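Insecticidal Delta-Endotoxin Cry8Ea1 (Bacillus Thuringiensis, PDB 3EB7) is an insecticidal three-domain crystal toxin active against larvae of Holotrichia parallela, and probably kills, as its relatives do, by forming pores in gut-cell membranes. Local coordinates at residues Y342-T347 with P428-T433; R502-S507 with E542-A547; D514-G519 with K563-N568. All blocks are in the same frame, centred on the assembly; numbering follows the deposited sequence.

Interaction 1 of 3, residues Y342-T347 with P428-T433; sequences YKTLST and PVFSWT
Thr344 of the strand 342-347 meets Phe430 and Trp432 of the strand 428-433, and its small branched side chain fills the place where the two aromatic groups converge. The strands run nearly antiparallel, at 168°, but their axes stay about 10.2 Å apart. They are therefore not neighbours in one sheet: they belong to two different sheets and meet mainly through side chains.

The apolar contacts are made by the threonine methyl. Thr344 CG2 lies 3.7 Å from Trp432 CH2 and equally close to Phe430 CE1, touching both rings at once. Trp432 reaches in from the opposite direction to Thr344, and its six-membered ring also comes within 4.4 Å of the backbone, measured from CZ3 to Tyr342 C.

The weakly polar contacts come from hydroxyl oxygens. With chi1 at 59°, Thr344 OG1 sits between its own backbone N and carbonyl carbon, and from there it faces the rim of both rings, 3.5 Å from Phe430 CD1 and 3.6 Å from Trp432 CZ2. It lies near both ring planes, an approach that suits an oxygen beside the slightly positive ring hydrogens. Ser346 OG approaches Phe430 CE1 obliquely at 3.8 Å; the short serine side chain sits beside that ring, where Ile247 also packs.

Polar groups on the margins are satisfied outside the pair. Trp432 NE1 is hydrogen-bonded to Thr244 OG1, which also bonds Phe430 O, while Thr344 N bonds Ser395 OG. At Tyr342 and Lys343 the first strand has a classic beta bulge opposite Asp367.

Packing of separate antiparallel sheets round a common buried core is characteristic of the beta-prism, the second domain of three-domain Cry toxins.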
loop_
_atom_site.group_PDB
_atom_site.type_symbol
_atom_site.label_atom_id
_atom_site.label_comp_id
_atom_site.label_asym_id
_atom_site.label_seq_id
_atom_site.Cartn_x
_atom_site.Cartn_y
_atom_site.Cartn_z
ATOM N N TYR A 342 9.362 5.432 12.386
ATOM C CA TYR A 342 8.974 4.048 12.119
ATOM C C TYR A 342 8.119 3.393 13.211
ATOM O O TYR A 342 7.566 2.326 12.998
ATOM C CB TYR A 342 10.212 3.205 11.770
ATOM C CG TYR A 342 11.287 3.214 12.820
ATOM C CD1 TYR A 342 11.272 2.284 13.878
ATOM C CD2 TYR A 342 12.312 4.164 12.779
ATOM C CE1 TYR A 342 12.265 2.323 14.896
ATOM C CE2 TYR A 342 13.306 4.199 13.774
ATOM C CZ TYR A 342 13.284 3.275 14.813
ATOM O OH TYR A 342 14.262 3.336 15.787
ATOM N N LYS A 343 8.001 4.030 14.370
ATOM C CA LYS A 343 7.204 3.468 15.458
ATOM C C LYS A 343 6.751 4.565 16.374
ATOM O O LYS A 343 7.498 5.489 16.663
ATOM C CB LYS A 343 8.001 2.437 16.260
ATOM C CG LYS A 343 7.255 1.925 17.511
ATOM C CD LYS A 343 7.800 0.596 17.977
ATOM C CE LYS A 343 8.497 0.671 19.279
ATOM N NZ LYS A 343 7.708 0.022 20.349
ATOM N N THR A 344 5.494 4.485 16.791
ATOM C CA THR A 344 4.953 5.371 17.771
ATOM C C THR A 344 4.440 4.453 18.849
ATOM O O THR A 344 3.893 3.379 18.547
ATOM C CB THR A 344 3.789 6.272 17.215
ATOM O OG1 THR A 344 2.704 5.462 16.722
ATOM C CG2 THR A 344 4.303 7.208 16.104
ATOM N N LEU A 345 4.644 4.860 20.102
ATOM C CA LEU A 345 4.073 4.167 21.232
ATOM C C LEU A 345 3.306 5.229 21.987
ATOM O O LEU A 345 3.902 6.170 22.468
ATOM C CB LEU A 345 5.196 3.538 22.059
ATOM C CG LEU A 345 4.871 2.449 23.108
ATOM C CD1 LEU A 345 4.461 3.095 24.399
ATOM C CD2 LEU A 345 3.792 1.451 22.714
ATOM N N SER A 346 1.975 5.119 22.053
ATOM C CA SER A 346 1.167 6.195 22.611
ATOM C C SER A 346 0.405 5.727 23.821
ATOM O O SER A 346 -0.026 4.567 23.879
ATOM C CB SER A 346 0.159 6.744 21.599
ATOM O OG SER A 346 0.736 6.966 20.316
ATOM N N THR A 347 0.199 6.639 24.766
ATOM C CA THR A 347 -0.626 6.349 25.897
ATOM C C THR A 347 -1.961 7.099 25.776
ATOM O O THR A 347 -2.041 8.310 25.949
ATOM C CB THR A 347 0.118 6.686 27.215
ATOM O OG1 THR A 347 1.332 5.928 27.272
ATOM C CG2 THR A 347 -0.740 6.367 28.449
ATOM N N PRO A 428 -6.425 11.963 18.620
ATOM C CA PRO A 428 -5.654 11.987 17.362
ATOM C C PRO A 428 -5.710 10.689 16.549
ATOM O O PRO A 428 -5.961 9.602 17.092
ATOM C CB PRO A 428 -4.213 12.280 17.825
ATOM C CG PRO A 428 -4.148 11.907 19.323
ATOM C CD PRO A 428 -5.576 11.696 19.815
ATOM N N VAL A 429 -5.513 10.811 15.237
ATOM C CA VAL A 429 -5.361 9.645 14.369
ATOM C C VAL A 429 -4.031 9.842 13.648
ATOM O O VAL A 429 -3.710 10.950 13.218
ATOM C CB VAL A 429 -6.580 9.506 13.367
ATOM C CG1 VAL A 429 -6.317 8.517 12.263
ATOM C CG2 VAL A 429 -7.830 9.088 14.111
ATOM N N PHE A 430 -3.232 8.785 13.561
ATOM C CA PHE A 430 -1.967 8.829 12.807
ATOM C C PHE A 430 -2.179 8.207 11.429
ATOM O O PHE A 430 -2.830 7.170 11.308
ATOM C CB PHE A 430 -0.868 8.073 13.559
ATOM C CG PHE A 430 -0.382 8.730 14.854
ATOM C CD1 PHE A 430 0.516 8.047 15.690
ATOM C CD2 PHE A 430 -0.792 9.999 15.249
ATOM C CE1 PHE A 430 1.000 8.643 16.896
ATOM C CE2 PHE A 430 -0.308 10.595 16.466
ATOM C CZ PHE A 430 0.574 9.944 17.258
ATOM N N SER A 431 -1.674 8.862 10.393
ATOM C CA SER A 431 -1.592 8.274 9.051
ATOM C C SER A 431 -0.152 7.987 8.655
ATOM O O SER A 431 0.785 8.603 9.145
ATOM C CB SER A 431 -2.275 9.158 7.983
ATOM O OG SER A 431 -1.482 10.288 7.679
ATOM N N TRP A 432 0.010 7.038 7.754
ATOM C CA TRP A 432 1.317 6.483 7.453
ATOM C C TRP A 432 1.474 6.205 5.978
ATOM O O TRP A 432 0.511 5.801 5.340
ATOM C CB TRP A 432 1.493 5.155 8.214
ATOM C CG TRP A 432 1.256 5.260 9.677
ATOM C CD1 TRP A 432 0.044 5.394 10.323
ATOM C CD2 TRP A 432 2.244 5.196 10.691
ATOM N NE1 TRP A 432 0.249 5.436 11.678
ATOM C CE2 TRP A 432 1.593 5.317 11.919
ATOM C CE3 TRP A 432 3.630 5.054 10.676
ATOM C CZ2 TRP A 432 2.288 5.305 13.135
ATOM C CZ3 TRP A 432 4.315 5.034 11.875
ATOM C CH2 TRP A 432 3.647 5.163 13.082
ATOM N N THR A 433 2.708 6.330 5.479
ATOM C CA THR A 433 3.040 5.979 4.105
ATOM C C THR A 433 3.967 4.789 4.096
ATOM O O THR A 433 4.699 4.573 5.055
ATOM C CB THR A 433 3.653 7.157 3.295
ATOM O OG1 THR A 433 4.781 7.692 3.985
ATOM C CG2 THR A 433 2.602 8.286 3.070
#

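Interaction 2 of 3, residues R502-S507 with E542-A547; sequences RIRYCS and ENFKFA
Arg502 lies across the ring of Phe546 where two antiparallel strands pair in the beta-sandwich third domain of the toxin. The extended arginine chain puts CD 3.8 Å from the Phe546 ring centroid, a CH-pi contact, and CZ 4.6 Å from it, over the same ring in a cation-pi contact. The guanidinium and ring planes are 34° apart, and a salt bridge to Glu584 holds the charged end.

Arg504, on the same face of the sheet as Phe546, rests its CB against that ring and carries its guanidinium to Phe544, with NH2 3.9 Å from Phe544 CB; its NH1 forms a salt bridge with Asp581.

On the face shared by Ile503, Tyr505 and Ala547, a chi1 of 77° swings the Tyr505 ring across the partner strand, so that its edge meets Ala547 N, 3.5 Å from CE1. The small Ala547 methyl packs 3.8 Å from Tyr505 CE1, and the phenol OH bonds Asn528 O. Beneath these side chains, Ile503 pairs with Ala547 and Tyr505 with Lys545, each through two backbone hydrogen bonds. Where the pairing ends, Cys506 SG stands above the face of the Phe544 ring but at a distance, 4.9 Å from its centroid, a sulfur-aromatic contact.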
loop_
_atom_site.group_PDB
_atom_site.type_symbol
_atom_site.label_atom_id
_atom_site.label_comp_id
_atom_site.label_asym_id
_atom_site.label_seq_id
_atom_site.Cartn_x
_atom_site.Cartn_y
_atom_site.Cartn_z
ATOM N N ARG A 502 7.009 5.458 -20.616
ATOM C CA ARG A 502 5.633 5.090 -20.878
ATOM C C ARG A 502 4.793 5.490 -19.684
ATOM O O ARG A 502 5.269 5.490 -18.552
ATOM C CB ARG A 502 5.475 3.612 -21.236
ATOM C CG ARG A 502 6.185 2.659 -20.308
ATOM C CD ARG A 502 5.742 1.254 -20.585
ATOM N NE ARG A 502 6.115 0.454 -19.452
ATOM C CZ ARG A 502 6.687 -0.744 -19.504
ATOM N NH1 ARG A 502 6.893 -1.327 -20.669
ATOM N NH2 ARG A 502 7.006 -1.367 -18.370
ATOM N N ILE A 503 3.549 5.848 -19.956
ATOM C CA ILE A 503 2.684 6.429 -18.962
ATOM C C ILE A 503 1.469 5.544 -18.813
ATOM O O ILE A 503 0.818 5.241 -19.789
ATOM C CB ILE A 503 2.262 7.881 -19.356
ATOM C CG1 ILE A 503 3.472 8.823 -19.400
ATOM C CG2 ILE A 503 1.271 8.455 -18.361
ATOM C CD1 ILE A 503 3.866 9.188 -20.759
ATOM N N ARG A 504 1.172 5.122 -17.588
ATOM C CA ARG A 504 -0.022 4.322 -17.327
ATOM C C ARG A 504 -1.228 5.252 -17.141
ATOM O O ARG A 504 -1.191 6.187 -16.334
ATOM C CB ARG A 504 0.188 3.415 -16.101
ATOM C CG ARG A 504 -0.858 2.308 -15.956
ATOM C CD ARG A 504 -0.362 1.175 -14.986
ATOM N NE ARG A 504 -1.386 0.139 -14.822
ATOM C CZ ARG A 504 -1.862 -0.293 -13.657
ATOM N NH1 ARG A 504 -1.385 0.188 -12.503
ATOM N NH2 ARG A 504 -2.816 -1.223 -13.641
ATOM N N TYR A 505 -2.287 5.011 -17.913
ATOM C CA TYR A 505 -3.446 5.895 -17.884
ATOM C C TYR A 505 -4.759 5.161 -18.105
ATOM O O TYR A 505 -4.783 4.029 -18.502
ATOM C CB TYR A 505 -3.307 7.015 -18.916
ATOM C CG TYR A 505 -3.595 6.551 -20.337
ATOM C CD1 TYR A 505 -2.589 5.994 -21.117
ATOM C CD2 TYR A 505 -4.893 6.641 -20.883
ATOM C CE1 TYR A 505 -2.841 5.563 -22.422
ATOM C CE2 TYR A 505 -5.159 6.201 -22.175
ATOM C CZ TYR A 505 -4.125 5.673 -22.939
ATOM O OH TYR A 505 -4.369 5.231 -24.214
ATOM N N CYS A 506 -5.854 5.845 -17.831
ATOM C CA CYS A 506 -7.162 5.379 -18.200
ATOM C C CYS A 506 -7.921 6.633 -18.681
ATOM O O CYS A 506 -7.875 7.684 -18.002
ATOM C CB CYS A 506 -7.835 4.729 -16.990
ATOM S SG CYS A 506 -9.573 4.276 -17.263
ATOM N N SER A 507 -8.591 6.550 -19.838
ATOM C CA SER A 507 -9.467 7.662 -20.289
ATOM C C SER A 507 -10.707 7.194 -21.020
ATOM O O SER A 507 -10.714 6.116 -21.585
ATOM C CB SER A 507 -8.723 8.631 -21.188
ATOM O OG SER A 507 -8.247 7.961 -22.332
ATOM N N GLU A 542 -8.720 -3.913 -17.058
ATOM C CA GLU A 542 -8.553 -3.754 -18.527
ATOM C C GLU A 542 -8.639 -2.301 -19.083
ATOM O O GLU A 542 -8.143 -2.029 -20.179
ATOM C CB GLU A 542 -9.564 -4.623 -19.267
ATOM C CG GLU A 542 -11.005 -4.202 -18.989
ATOM C CD GLU A 542 -12.026 -4.905 -19.902
ATOM O OE1 GLU A 542 -13.001 -4.217 -20.332
ATOM O OE2 GLU A 542 -11.839 -6.134 -20.201
ATOM N N ASN A 543 -9.272 -1.401 -18.328
ATOM C CA ASN A 543 -9.335 0.006 -18.668
ATOM C C ASN A 543 -8.030 0.764 -18.407
ATOM O O ASN A 543 -7.940 1.949 -18.705
ATOM C CB ASN A 543 -10.485 0.691 -17.908
ATOM C CG ASN A 543 -11.855 0.049 -18.195
ATOM O OD1 ASN A 543 -12.249 -0.129 -19.355
ATOM N ND2 ASN A 543 -12.585 -0.270 -17.139
ATOM N N PHE A 544 -7.006 0.102 -17.880
ATOM C CA PHE A 544 -5.682 0.755 -17.775
ATOM C C PHE A 544 -4.761 0.385 -18.901
ATOM O O PHE A 544 -4.661 -0.790 -19.238
ATOM C CB PHE A 544 -5.065 0.456 -16.417
ATOM C CG PHE A 544 -5.865 1.038 -15.312
ATOM C CD1 PHE A 544 -6.815 0.270 -14.663
ATOM C CD2 PHE A 544 -5.719 2.391 -14.981
ATOM C CE1 PHE A 544 -7.588 0.833 -13.666
ATOM C CE2 PHE A 544 -6.482 2.960 -13.995
ATOM C CZ PHE A 544 -7.416 2.196 -13.328
ATOM N N LYS A 545 -4.123 1.385 -19.519
ATOM C CA LYS A 545 -3.266 1.133 -20.682
ATOM C C LYS A 545 -2.020 1.995 -20.614
ATOM O O LYS A 545 -1.938 2.903 -19.798
ATOM C CB LYS A 545 -4.020 1.403 -22.001
ATOM C CG LYS A 545 -5.337 0.592 -22.162
ATOM C CD LYS A 545 -5.494 -0.057 -23.540
ATOM C CE LYS A 545 -6.525 -1.194 -23.513
ATOM N NZ LYS A 545 -7.924 -0.747 -23.043
ATOM N N PHE A 546 -1.074 1.720 -21.502
ATOM C CA PHE A 546 0.166 2.472 -21.589
ATOM C C PHE A 546 0.179 3.442 -22.767
ATOM O O PHE A 546 -0.203 3.093 -23.872
ATOM C CB PHE A 546 1.374 1.530 -21.690
ATOM C CG PHE A 546 1.839 1.006 -20.367
ATOM C CD1 PHE A 546 2.290 1.885 -19.373
ATOM C CD2 PHE A 546 1.844 -0.367 -20.111
ATOM C CE1 PHE A 546 2.723 1.418 -18.126
ATOM C CE2 PHE A 546 2.274 -0.856 -18.857
ATOM C CZ PHE A 546 2.716 0.048 -17.867
ATOM N N ALA A 547 0.575 4.676 -22.487
ATOM C CA ALA A 547 1.023 5.600 -23.502
ATOM C C ALA A 547 2.541 5.444 -23.555
ATOM O O ALA A 547 3.245 5.902 -22.649
ATOM C CB ALA A 547 0.634 7.021 -23.141
#

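Interaction 3 of 3, residues D514-G519 with K563-N568; sequences DVVRGG and KISVRN
An antiparallel pair of strands in one sheet of the third-domain beta-sandwich joins Asp514-Val516 to Lys563-Ser565. Asp514 and Ser565 form a hydrogen-bonded pair: Ser565 N gives to Asp514 O at 2.8 Å, and Asp514 N returns a bond to Ser565 O. Val516 N donates almost straight to Lys563 O, also at 2.8 Å with 177° at the hydrogen, whereas the reverse bond from Lys563 N to Val516 O is weak. The pairing is thus less regular at this end, just before the chain turns at Gly518.

Between these pairs stand Val515 and Ile564, a non-hydrogen-bonded pair whose side chains lie side by side and point the same way, with Val515 CG2 3.9 Å from Ile564 CD1. Their branched aliphatic shapes suit the interior of the sandwich, where Ile580 and Ile583 pack on Ile564 and Phe549 on Val515.

The other face, shared by Asp514, Val516, Lys563 and Ser565, is more polar. A chi1 of 45° leans the Asp514 carboxylate over the partner strand, where OD1 lies 3.1 Å from Ser565 CB; the Ser565 hydroxyl itself bonds Ser483 OG. Arg567 bends at chi3, -65°, and brings NH1 to 3.5 Å from Asp514 OD2. The carboxylate and guanidinium planes are steeply inclined, and the oxygen lies well out of the guanidinium plane, making this a salt bridge of charges without a directed N-H bond. A water over the face of the Arg567 guanidinium lies so close to Asp514 OD2 that the distance is doubtful in detail, and it donates weakly to Ser565 O.

The chemistry implies a division of labour: backbone bonds fix the register and aliphatic groups the inner face, while the looser ion pair is likely to add a modest electrostatic attraction between a buried aspartate and an exposed arginine.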
loop_
_atom_site.group_PDB
_atom_site.type_symbol
_atom_site.label_atom_id
_atom_site.label_comp_id
_atom_site.label_asym_id
_atom_site.label_seq_id
_atom_site.Cartn_x
_atom_site.Cartn_y
_atom_site.Cartn_z
ATOM N N ASP A 514 2.038 15.114 -23.949
ATOM C CA ASP A 514 3.481 15.189 -23.997
ATOM C C ASP A 514 4.186 15.216 -22.642
ATOM O O ASP A 514 3.602 15.539 -21.592
ATOM C CB ASP A 514 3.931 16.339 -24.845
ATOM C CG ASP A 514 3.184 17.554 -24.551
ATOM O OD1 ASP A 514 3.230 17.959 -23.366
ATOM O OD2 ASP A 514 2.544 18.093 -25.486
ATOM N N VAL A 515 5.448 14.832 -22.728
ATOM C CA VAL A 515 6.374 14.731 -21.625
ATOM C C VAL A 515 7.337 15.903 -21.738
ATOM O O VAL A 515 8.010 16.056 -22.749
ATOM C CB VAL A 515 7.161 13.413 -21.752
ATOM C CG1 VAL A 515 8.074 13.200 -20.540
ATOM C CG2 VAL A 515 6.172 12.255 -21.923
ATOM N N VAL A 516 7.343 16.752 -20.719
ATOM C CA VAL A 516 8.235 17.895 -20.653
ATOM C C VAL A 516 9.376 17.555 -19.645
ATOM O O VAL A 516 9.158 17.261 -18.445
ATOM C CB VAL A 516 7.426 19.177 -20.270
ATOM C CG1 VAL A 516 8.296 20.414 -20.198
ATOM C CG2 VAL A 516 6.236 19.393 -21.229
ATOM N N ARG A 517 10.587 17.548 -20.164
ATOM C CA ARG A 517 11.767 17.298 -19.364
ATOM C C ARG A 517 12.581 18.578 -19.206
ATOM O O ARG A 517 12.972 19.231 -20.200
ATOM C CB ARG A 517 12.629 16.185 -19.969
ATOM C CG ARG A 517 13.800 15.786 -19.060
ATOM C CD ARG A 517 15.040 16.630 -19.287
ATOM N NE ARG A 517 15.775 16.180 -20.473
ATOM C CZ ARG A 517 15.807 16.820 -21.646
ATOM N NH1 ARG A 517 15.140 17.963 -21.832
ATOM N NH2 ARG A 517 16.521 16.322 -22.634
ATOM N N GLY A 518 12.865 18.910 -17.943
ATOM C CA GLY A 518 13.595 20.115 -17.607
ATOM C C GLY A 518 13.024 21.405 -18.188
ATOM O O GLY A 518 13.753 22.386 -18.314
ATOM N N GLY A 519 11.740 21.420 -18.543
ATOM C CA GLY A 519 11.122 22.592 -19.185
ATOM C C GLY A 519 10.879 22.474 -20.695
ATOM O O GLY A 519 10.107 23.247 -21.282
ATOM N N LYS A 563 7.253 16.430 -16.375
ATOM C CA LYS A 563 5.907 16.979 -16.281
ATOM C C LYS A 563 5.115 16.434 -17.450
ATOM O O LYS A 563 5.627 16.384 -18.557
ATOM C CB LYS A 563 5.938 18.528 -16.277
ATOM C CG LYS A 563 4.556 19.193 -16.234
ATOM C CD LYS A 563 4.684 20.680 -16.335
ATOM C CE LYS A 563 3.907 21.157 -17.515
ATOM N NZ LYS A 563 4.398 22.402 -18.190
ATOM N N ILE A 564 3.887 15.993 -17.187
ATOM C CA ILE A 564 3.068 15.399 -18.215
ATOM C C ILE A 564 1.957 16.378 -18.517
ATOM O O ILE A 564 1.320 16.917 -17.600
ATOM C CB ILE A 564 2.481 14.003 -17.789
ATOM C CG1 ILE A 564 3.575 12.979 -17.406
ATOM C CG2 ILE A 564 1.571 13.420 -18.882
ATOM C CD1 ILE A 564 4.726 12.849 -18.386
ATOM N N SER A 565 1.744 16.629 -19.807
ATOM C CA SER A 565 0.679 17.532 -20.253
ATOM C C SER A 565 -0.318 16.794 -21.127
ATOM O O SER A 565 0.092 16.018 -22.016
ATOM C CB SER A 565 1.298 18.689 -21.040
ATOM O OG SER A 565 2.093 19.498 -20.178
ATOM N N VAL A 566 -1.614 17.006 -20.859
ATOM C CA VAL A 566 -2.688 16.461 -21.696
ATOM C C VAL A 566 -3.601 17.585 -22.283
ATOM O O VAL A 566 -3.862 18.625 -21.638
ATOM C CB VAL A 566 -3.517 15.291 -21.027
ATOM C CG1 VAL A 566 -2.596 14.139 -20.581
ATOM C CG2 VAL A 566 -4.415 15.799 -19.888
ATOM N N ARG A 567 -4.084 17.333 -23.498
ATOM C CA ARG A 567 -4.588 18.349 -24.397
ATOM C C ARG A 567 -5.514 17.711 -25.461
ATOM O O ARG A 567 -5.464 16.497 -25.691
ATOM C CB ARG A 567 -3.354 18.926 -25.086
ATOM C CG ARG A 567 -3.496 20.244 -25.713
ATOM C CD ARG A 567 -2.156 20.683 -26.238
ATOM N NE ARG A 567 -1.234 20.881 -25.131
ATOM C CZ ARG A 567 0.095 20.973 -25.234
ATOM N NH1 ARG A 567 0.700 20.880 -26.423
ATOM N NH2 ARG A 567 0.825 21.150 -24.130
ATOM N N ASN A 568 -6.344 18.538 -26.097
ATOM C CA ASN A 568 -7.064 18.179 -27.328
ATOM C C ASN A 568 -7.891 16.917 -27.172
ATOM O O ASN A 568 -7.677 15.917 -27.862
ATOM C CB ASN A 568 -6.053 18.055 -28.501
ATOM C CG ASN A 568 -6.717 18.129 -29.889
ATOM O OD1 ASN A 568 -7.848 18.627 -30.038
ATOM N ND2 ASN A 568 -6.004 17.645 -30.914
HETATM O O HOH W 1 0.156 18.026 -24.641
#

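In the fold
Interaction 1 lies in a different domain from the other two, its centre 35 Å from that of interaction 2 and 38 Å from that of interaction 3. It is wholly buried and joins separate sheets by side chains, whereas interactions 2 and 3 pair strands within a sheet by backbone bonds. Those two belong to the two facing sheets of one sandwich: strand 498-507 is followed by 511-517, and 545-548 by 559-567, so the chain alternates between them. They meet in the core, where Ile503 CD1 packs 4.0 Å from Val515 CG2. Interaction 2 is mostly buried and rich in arginine-aromatic contacts; interaction 3 is partly exposed, with an ion pair near water at its margin.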